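Local structure of Non-structural protein NS2 (Bluetongue virus, 1UTY) at residues C35-G40 with I75-T80; K20-A25 with V43-V48; K54-N59 with Y66-G71. The protein binds single-stranded RNA, and the chain described here is its amino-terminal RNA-binding domain, about half of the full polypeptide. All coordinates share one frame; numbering follows the deposited sequence.

Contacts 1 and 3 lie in the core of the domain, their centres about 10 Å apart, and both join strands across the interior of one bent mixed sheet. Strands 64-70 and 73-79 run side by side in that sheet, so the second segments of the two contacts form one continuous wall. Contact 1 is purely apolar, whereas contact 3 adds, at one end, a hydrogen bond from a buried phenol to a partly exposed carboxylate. Contact 2 lies farther out, its centre about 13 Å from that of the chain, where helix 22-29 sets a leucine methyl and a cysteine sulfur against an exposed phenyl ring of edge strand 44-48. Backbone pairs Gln-36 with Lys-46 and Leu-22 with Thr-80 tie it to contact 1.

Contact 1. Residues C35-G40 with I75-T80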
loop_
_atom_site.group_PDB
_atom_site.type_symbol
_atom_site.label_atom_id
_atom_site.label_comp_id
_atom_site.label_asym_id
_atom_site.label_seq_id
_atom_site.Cartn_x
_atom_site.Cartn_y
_atom_site.Cartn_z
ATOM N N CYS A 35 11.216 13.611 13.321
ATOM C CA CYS A 35 11.821 12.568 14.123
ATOM C C CYS A 35 12.421 11.503 13.219
ATOM O O CYS A 35 11.686 10.809 12.494
ATOM C CB CYS A 35 10.822 11.953 15.096
ATOM S SG CYS A 35 11.636 10.928 16.328
ATOM N N GLN A 36 13.746 11.377 13.240
ATOM C CA GLN A 36 14.398 10.326 12.465
ATOM C C GLN A 36 14.267 8.943 13.122
ATOM O O GLN A 36 14.608 8.766 14.311
ATOM C CB GLN A 36 15.872 10.644 12.225
ATOM C CG GLN A 36 16.630 9.546 11.484
ATOM C CD GLN A 36 18.142 9.828 11.376
ATOM O OE1 GLN A 36 18.690 10.602 12.159
ATOM N NE2 GLN A 36 18.805 9.188 10.426
ATOM N N ILE A 37 13.778 7.973 12.334
ATOM C CA ILE A 37 13.840 6.560 12.691
ATOM C C ILE A 37 14.771 5.824 11.736
ATOM O O ILE A 37 14.523 5.759 10.541
ATOM C CB ILE A 37 12.435 5.916 12.677
ATOM C CG1 ILE A 37 11.488 6.742 13.553
ATOM C CG2 ILE A 37 12.509 4.445 13.144
ATOM C CD1 ILE A 37 10.047 6.324 13.441
ATOM N N LYS A 38 15.853 5.286 12.281
ATOM C CA LYS A 38 16.832 4.546 11.505
ATOM C C LYS A 38 16.707 3.064 11.821
ATOM O O LYS A 38 16.790 2.666 12.983
ATOM C CB LYS A 38 18.242 5.026 11.811
ATOM C CG LYS A 38 19.321 4.345 10.974
ATOM C CD LYS A 38 20.598 5.188 10.920
ATOM C CE LYS A 38 21.493 4.926 12.122
ATOM N NZ LYS A 38 22.710 5.825 12.139
ATOM N N ILE A 39 16.490 2.260 10.779
ATOM C CA ILE A 39 16.378 0.806 10.932
ATOM C C ILE A 39 17.568 0.161 10.251
ATOM O O ILE A 39 17.924 0.555 9.146
ATOM C CB ILE A 39 15.058 0.286 10.311
ATOM C CG1 ILE A 39 13.853 0.896 11.009
ATOM C CG2 ILE A 39 14.964 -1.235 10.428
ATOM C CD1 ILE A 39 12.589 0.779 10.188
ATOM N N GLY A 40 18.206 -0.797 10.915
ATOM C CA GLY A 40 19.328 -1.508 10.323
ATOM C C GLY A 40 20.336 -2.003 11.335
ATOM O O GLY A 40 20.005 -2.218 12.487
ATOM N N ILE A 75 8.576 -0.882 4.569
ATOM C CA ILE A 75 8.826 -0.472 5.954
ATOM C C ILE A 75 7.511 -0.344 6.730
ATOM O O ILE A 75 6.666 0.473 6.378
ATOM C CB ILE A 75 9.620 0.857 6.000
ATOM C CG1 ILE A 75 10.820 0.803 5.048
ATOM C CG2 ILE A 75 10.115 1.133 7.416
ATOM C CD1 ILE A 75 10.822 1.876 3.986
ATOM N N SER A 76 7.345 -1.150 7.775
ATOM C CA SER A 76 6.101 -1.150 8.548
ATOM C C SER A 76 6.310 -0.452 9.878
ATOM O O SER A 76 7.215 -0.809 10.630
ATOM C CB SER A 76 5.600 -2.573 8.815
ATOM O OG SER A 76 5.448 -3.293 7.613
ATOM N N LEU A 77 5.459 0.522 10.177
ATOM C CA LEU A 77 5.647 1.331 11.371
ATOM C C LEU A 77 4.364 1.465 12.180
ATOM O O LEU A 77 3.285 1.763 11.636
ATOM C CB LEU A 77 6.165 2.719 11.012
ATOM C CG LEU A 77 7.432 2.833 10.176
ATOM C CD1 LEU A 77 7.058 3.117 8.697
ATOM C CD2 LEU A 77 8.323 3.926 10.747
ATOM N N MET A 78 4.495 1.229 13.479
ATOM C CA MET A 78 3.451 1.573 14.430
ATOM C C MET A 78 3.829 2.865 15.136
ATOM O O MET A 78 4.790 2.904 15.909
ATOM C CB MET A 78 3.268 0.456 15.449
ATOM C CG MET A 78 2.756 -0.845 14.877
ATOM S SD MET A 78 1.178 -0.658 14.015
ATOM C CE MET A 78 0.852 -2.343 13.701
ATOM N N LEU A 79 3.091 3.932 14.855
ATOM C CA LEU A 79 3.335 5.206 15.538
ATOM C C LEU A 79 2.206 5.471 16.495
ATOM O O LEU A 79 1.071 5.714 16.060
ATOM C CB LEU A 79 3.478 6.364 14.537
ATOM C CG LEU A 79 4.444 6.131 13.369
ATOM C CD1 LEU A 79 4.452 7.339 12.439
ATOM C CD2 LEU A 79 5.893 5.770 13.864
ATOM N N THR A 80 2.492 5.397 17.791
ATOM C CA THR A 80 1.463 5.675 18.775
ATOM C C THR A 80 1.787 6.965 19.496
ATOM O O THR A 80 2.852 7.543 19.251
ATOM C CB THR A 80 1.269 4.495 19.782
ATOM O OG1 THR A 80 2.380 4.437 20.675
ATOM C CG2 THR A 80 1.271 3.145 19.056
#
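Ile-37 and Ile-39 face Ile-75, Leu-77 and Leu-79 across the interior of a beta sandwich, where two parts of one bent sheet pack face to face. The axes of strands 35-39 and 75-79 approach to 10.6 Å at 130°, too far apart for backbone pairing, and side chains alone bridge the gap. The shortest contact is at the partly exposed Ile-39 end, while the buried Ile-37 end meets its partners at longer distances. CD1 of Ile-39 lies 3.7 Å from CG2 of Ile-75 as the two branched chains cross at a slant. Ile-75 presents CG2 because that methyl stands anti to its backbone N (CG1 at chi1 -48°), while its longer branch ends in CD1 against the Tyr-56 ring. Deeper in, Ile-37 and Leu-77 reach for each other tip to tip, with CD1 of the isoleucine 4.0 Å from CD2 of the leucine. An extended outer torsion in Ile-37 (chi2 171°) carries its CD1 straight out from the strand to make this touch. Val-84 and Ala-86 of strand 84-87 pack beside these chains, and Val-14 lies against Ile-37. At the far end from Ile-39, CD1 of Ile-37 also meets Leu-79, its CD2 being 4.2 Å away.

Contact 2. Residues K20-A25 with V43-V48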
loop_
_atom_site.group_PDB
_atom_site.type_symbol
_atom_site.label_atom_id
_atom_site.label_comp_id
_atom_site.label_asym_id
_atom_site.label_seq_id
_atom_site.Cartn_x
_atom_site.Cartn_y
_atom_site.Cartn_z
ATOM N N LYS A 20 0.854 14.346 17.820
ATOM C CA LYS A 20 0.030 13.388 18.548
ATOM C C LYS A 20 0.717 12.014 18.608
ATOM O O LYS A 20 0.301 11.154 19.380
ATOM C CB LYS A 20 -1.387 13.274 17.947
ATOM C CG LYS A 20 -2.178 14.601 17.791
ATOM C CD LYS A 20 -2.302 15.352 19.095
ATOM C CE LYS A 20 -3.369 16.458 19.037
ATOM N NZ LYS A 20 -3.467 17.075 20.380
ATOM N N THR A 21 1.762 11.802 17.807
ATOM C CA THR A 21 2.574 10.593 17.962
ATOM C C THR A 21 3.759 10.880 18.877
ATOM O O THR A 21 4.189 12.036 19.015
ATOM C CB THR A 21 3.099 10.044 16.607
ATOM O OG1 THR A 21 4.087 10.933 16.071
ATOM C CG2 THR A 21 2.006 9.981 15.544
ATOM N N LEU A 22 4.297 9.831 19.494
ATOM C CA LEU A 22 5.510 9.981 20.281
ATOM C C LEU A 22 6.583 10.759 19.501
ATOM O O LEU A 22 7.179 11.700 20.033
ATOM C CB LEU A 22 6.063 8.623 20.725
ATOM C CG LEU A 22 7.378 8.772 21.501
ATOM C CD1 LEU A 22 7.081 9.236 22.920
ATOM C CD2 LEU A 22 8.186 7.482 21.497
ATOM N N CYS A 23 6.810 10.344 18.257
ATOM C CA CYS A 23 7.682 11.022 17.295
ATOM C C CYS A 23 7.476 12.518 17.216
ATOM O O CYS A 23 8.441 13.270 17.271
ATOM C CB CYS A 23 7.436 10.462 15.887
ATOM S SG CYS A 23 8.107 8.820 15.655
ATOM N N GLY A 24 6.219 12.931 17.033
ATOM C CA GLY A 24 5.859 14.333 16.903
ATOM C C GLY A 24 6.072 15.102 18.188
ATOM O O GLY A 24 6.572 16.234 18.163
ATOM N N ALA A 25 5.692 14.484 19.310
ATOM C CA ALA A 25 5.831 15.102 20.631
ATOM C C ALA A 25 7.294 15.423 20.893
ATOM O O ALA A 25 7.635 16.535 21.287
ATOM C CB ALA A 25 5.263 14.181 21.735
ATOM N N VAL A 43 20.589 1.211 14.879
ATOM C CA VAL A 43 19.275 1.835 15.003
ATOM C C VAL A 43 19.386 3.212 15.635
ATOM O O VAL A 43 20.380 3.522 16.301
ATOM C CB VAL A 43 18.285 0.927 15.757
ATOM C CG1 VAL A 43 18.407 -0.508 15.229
ATOM C CG2 VAL A 43 18.534 0.971 17.273
ATOM N N ALA A 44 18.390 4.055 15.398
ATOM C CA ALA A 44 18.394 5.391 15.986
ATOM C C ALA A 44 17.014 5.986 16.097
ATOM O O ALA A 44 16.156 5.764 15.255
ATOM C CB ALA A 44 19.352 6.359 15.214
ATOM N N PHE A 45 16.814 6.764 17.149
ATOM C CA PHE A 45 15.632 7.594 17.290
ATOM C C PHE A 45 16.213 8.976 17.580
ATOM O O PHE A 45 16.964 9.142 18.533
ATOM C CB PHE A 45 14.755 7.047 18.429
ATOM C CG PHE A 45 13.522 7.874 18.737
ATOM C CD1 PHE A 45 13.604 9.019 19.530
ATOM C CD2 PHE A 45 12.269 7.484 18.273
ATOM C CE1 PHE A 45 12.453 9.781 19.831
ATOM C CE2 PHE A 45 11.121 8.233 18.564
ATOM C CZ PHE A 45 11.210 9.377 19.347
ATOM N N LYS A 46 15.915 9.962 16.734
ATOM C CA LYS A 46 16.469 11.295 16.939
ATOM C C LYS A 46 15.708 12.387 16.223
ATOM O O LYS A 46 15.515 12.297 15.017
ATOM C CB LYS A 46 17.955 11.359 16.530
ATOM C CG LYS A 46 18.494 12.783 16.477
ATOM C CD LYS A 46 20.013 12.864 16.487
ATOM C CE LYS A 46 20.476 14.267 16.916
ATOM N NZ LYS A 46 21.952 14.489 16.756
ATOM N N PRO A 47 15.296 13.426 16.962
ATOM C CA PRO A 47 14.740 14.645 16.359
ATOM C C PRO A 47 15.797 15.341 15.505
ATOM O O PRO A 47 16.899 15.571 15.993
ATOM C CB PRO A 47 14.407 15.524 17.576
ATOM C CG PRO A 47 14.305 14.595 18.696
ATOM C CD PRO A 47 15.317 13.511 18.436
ATOM N N VAL A 48 15.468 15.642 14.249
ATOM C CA VAL A 48 16.428 16.275 13.338
ATOM C C VAL A 48 15.825 17.414 12.511
ATOM O O VAL A 48 14.601 17.546 12.413
ATOM C CB VAL A 48 17.105 15.254 12.398
ATOM C CG1 VAL A 48 18.061 14.384 13.177
ATOM C CG2 VAL A 48 16.057 14.424 11.631
#
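Phe-45 of edge strand 44-48 reaches toward the first turn of helix 22-29 and touches Leu-22 and Cys-23, packing the helix against the margin of the sheet. The apolar part of the contact is small. CD2 of Leu-22 comes to 4.2 Å from CZ, the far corner of the Phe-45 ring, and the two side chains pass each other at a slant. In both residues CG stands anti to the backbone N (chi1 177° in each), which stretches the leucine and the phenyl group away from their own chains and brings their ends together. The sulfur contact is of a different kind. SG of Cys-23 lies 4.2 Å from CE2 of Phe-45 and 5.5 Å from the ring centroid, 65° off the ring normal, an oblique sulfur-aromatic approach. Cys-23 is buried, whereas Phe-45 remains exposed. Cys-35 on the neighbouring strand and Ile-26 one helical turn on also touch the phenyl group, and Pro-47 packs on Ile-26 too.

Polar bonds order the helix start rather than bridge the two segments. Thr-21 is the N-cap: its OG1 accepts from N of Gly-24 at 3.1 Å, with an N-H...O angle of 157°, and is also hydrogen-bonded to OD2 of Asp-16. Its carbonyl O receives N of Ala-25 at 2.9 Å, and the N of Leu-22 bonds to the backbone of Thr-80.

Between these two segments the contact is dispersion and a sulfur-aromatic approach, with little directionality, while the capping bonds mark the start of the helix and probably help to set it. The carboxylate of Asp-16 near this amino-terminal end would probably interact favourably with the helix dipole.

Contact 3. Residues K54-N59 with Y66-G71; sequences KGYVLN and YRIQDG
Tyr-56, Ile-68 and Leu-58 carry this contact, and each turns its side chain into the gap between strands 56-59 and 64-70. The Tyr-56 ring crosses Ile-68 obliquely: CG2 of the isoleucine lies 3.6 Å from CD2 and 3.7 Å from CE2 of the tyrosine, so one methyl touches the CD2-CE2 bond at a slant. Beyond it the phenol reaches Asp-70, and OH donates to OD2 at 2.7 Å. The carboxylate oxygen uses its anti lone pair and sits at the ring edge near its plane, although the ring and carboxylate planes are 75° apart. Asp-70 extends CG anti to its backbone N (chi1 -171°), which carries the carboxylate across to the phenol.

The axes of 56-59 and 66-70 approach to 10.0 Å and run roughly antiparallel, at 143°, without forming a backbone pair. This is the face-to-face packing of a beta sandwich, filled from both sides by alternate residues. Val-101 of strand 97-110 and Cys-122 of strand 113-123 also pack against both Tyr-56 and Ile-68. The OD2 that holds the phenol is salt-bridged to Lys-120 as well, a second grip that probably stabilises its negative charge; OD1 makes a long, weak ion pair with Arg-90 of the second subunit.

Leu-58 fills the other end. Its CD2 touches CD1 of Ile-68 at 4.2 Å and the CB of Tyr-66 at 4.3 Å, while the Tyr-66 hydroxyl is hydrogen-bonded to the carbonyl O of Gly-62.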
loop_
_atom_site.group_PDB
_atom_site.type_symbol
_atom_site.label_atom_id
_atom_site.label_comp_id
_atom_site.label_asym_id
_atom_site.label_seq_id
_atom_site.Cartn_x
_atom_site.Cartn_y
_atom_site.Cartn_z
ATOM N N LYS A 54 18.318 9.679 0.026
ATOM C CA LYS A 54 17.747 8.333 -0.006
ATOM C C LYS A 54 16.792 8.062 1.171
ATOM O O LYS A 54 16.341 6.943 1.365
ATOM C CB LYS A 54 18.864 7.274 -0.093
ATOM N N GLY A 55 16.477 9.098 1.947
ATOM C CA GLY A 55 15.546 8.979 3.056
ATOM C C GLY A 55 14.067 9.090 2.689
ATOM O O GLY A 55 13.697 9.595 1.608
ATOM N N TYR A 56 13.229 8.622 3.607
ATOM C CA TYR A 56 11.773 8.677 3.468
ATOM C C TYR A 56 11.240 9.768 4.378
ATOM O O TYR A 56 11.564 9.790 5.569
ATOM C CB TYR A 56 11.125 7.335 3.872
ATOM C CG TYR A 56 11.559 6.168 3.020
ATOM C CD1 TYR A 56 12.812 5.571 3.193
ATOM C CD2 TYR A 56 10.729 5.673 2.023
ATOM C CE1 TYR A 56 13.221 4.507 2.379
ATOM C CE2 TYR A 56 11.123 4.618 1.221
ATOM C CZ TYR A 56 12.360 4.042 1.407
ATOM O OH TYR A 56 12.720 2.994 0.614
ATOM N N VAL A 57 10.445 10.676 3.827
ATOM C CA VAL A 57 9.695 11.594 4.661
ATOM C C VAL A 57 8.312 10.986 4.829
ATOM O O VAL A 57 7.573 10.794 3.866
ATOM C CB VAL A 57 9.605 13.018 4.066
ATOM C CG1 VAL A 57 8.633 13.878 4.852
ATOM C CG2 VAL A 57 10.976 13.671 4.025
ATOM N N LEU A 58 7.997 10.642 6.064
ATOM C CA LEU A 58 6.702 10.120 6.401
ATOM C C LEU A 58 5.915 11.231 7.091
ATOM O O LEU A 58 6.068 11.483 8.291
ATOM C CB LEU A 58 6.855 8.889 7.294
ATOM C CG LEU A 58 5.564 8.175 7.714
ATOM C CD1 LEU A 58 4.674 7.876 6.478
ATOM C CD2 LEU A 58 5.899 6.906 8.517
ATOM N N ASN A 59 5.111 11.918 6.290
ATOM C CA ASN A 59 4.208 12.956 6.751
ATOM C C ASN A 59 2.954 12.244 7.256
ATOM O O ASN A 59 2.240 11.592 6.472
ATOM C CB ASN A 59 3.912 13.878 5.570
ATOM C CG ASN A 59 2.979 15.058 5.912
ATOM O OD1 ASN A 59 2.381 15.120 6.970
ATOM N ND2 ASN A 59 2.839 15.977 4.968
ATOM N N TYR A 66 1.393 2.460 9.638
ATOM C CA TYR A 66 1.818 2.960 8.334
ATOM C C TYR A 66 2.820 2.005 7.677
ATOM O O TYR A 66 3.826 1.632 8.273
ATOM C CB TYR A 66 2.441 4.347 8.468
ATOM C CG TYR A 66 1.554 5.373 9.136
ATOM C CD1 TYR A 66 0.611 6.069 8.402
ATOM C CD2 TYR A 66 1.670 5.659 10.502
ATOM C CE1 TYR A 66 -0.199 7.012 8.992
ATOM C CE2 TYR A 66 0.872 6.614 11.104
ATOM C CZ TYR A 66 -0.064 7.283 10.333
ATOM O OH TYR A 66 -0.887 8.229 10.871
ATOM N N ARG A 67 2.524 1.614 6.446
ATOM C CA ARG A 67 3.406 0.740 5.685
ATOM C C ARG A 67 3.902 1.472 4.454
ATOM O O ARG A 67 3.131 1.734 3.534
ATOM C CB ARG A 67 2.667 -0.535 5.284
ATOM C CG ARG A 67 3.479 -1.524 4.458
ATOM C CD ARG A 67 2.883 -2.931 4.460
ATOM N NE ARG A 67 3.463 -3.764 5.523
ATOM C CZ ARG A 67 2.933 -4.907 5.983
ATOM N NH1 ARG A 67 1.769 -5.374 5.499
ATOM N NH2 ARG A 67 3.573 -5.590 6.930
ATOM N N ILE A 68 5.184 1.815 4.436
ATOM C CA ILE A 68 5.741 2.457 3.257
ATOM C C ILE A 68 6.038 1.411 2.199
ATOM O O ILE A 68 6.750 0.458 2.466
ATOM C CB ILE A 68 7.002 3.262 3.598
ATOM C CG1 ILE A 68 6.652 4.437 4.514
ATOM C CG2 ILE A 68 7.679 3.750 2.313
ATOM C CD1 ILE A 68 7.828 4.954 5.348
ATOM N N GLN A 69 5.486 1.593 0.997
ATOM C CA GLN A 69 5.699 0.617 -0.072
ATOM C C GLN A 69 6.506 1.122 -1.259
ATOM O O GLN A 69 6.026 1.858 -2.137
ATOM C CB GLN A 69 4.396 -0.041 -0.501
ATOM C CG GLN A 69 4.337 -1.479 -0.048
ATOM C CD GLN A 69 3.123 -1.767 0.786
ATOM O OE1 GLN A 69 2.459 -0.844 1.252
ATOM N NE2 GLN A 69 2.813 -3.051 0.972
ATOM N N ASP A 70 7.752 0.682 -1.261
ATOM C CA ASP A 70 8.736 1.147 -2.202
ATOM C C ASP A 70 9.272 -0.049 -2.984
ATOM O O ASP A 70 10.442 -0.421 -2.865
ATOM C CB ASP A 70 9.845 1.875 -1.441
ATOM C CG ASP A 70 10.800 2.583 -2.354
ATOM O OD1 ASP A 70 10.515 2.643 -3.579
ATOM O OD2 ASP A 70 11.866 3.097 -1.929
ATOM N N GLY A 71 8.398 -0.646 -3.790
ATOM C CA GLY A 71 8.764 -1.818 -4.563
ATOM C C GLY A 71 8.999 -3.008 -3.665
ATOM O O GLY A 71 8.075 -3.467 -2.979
#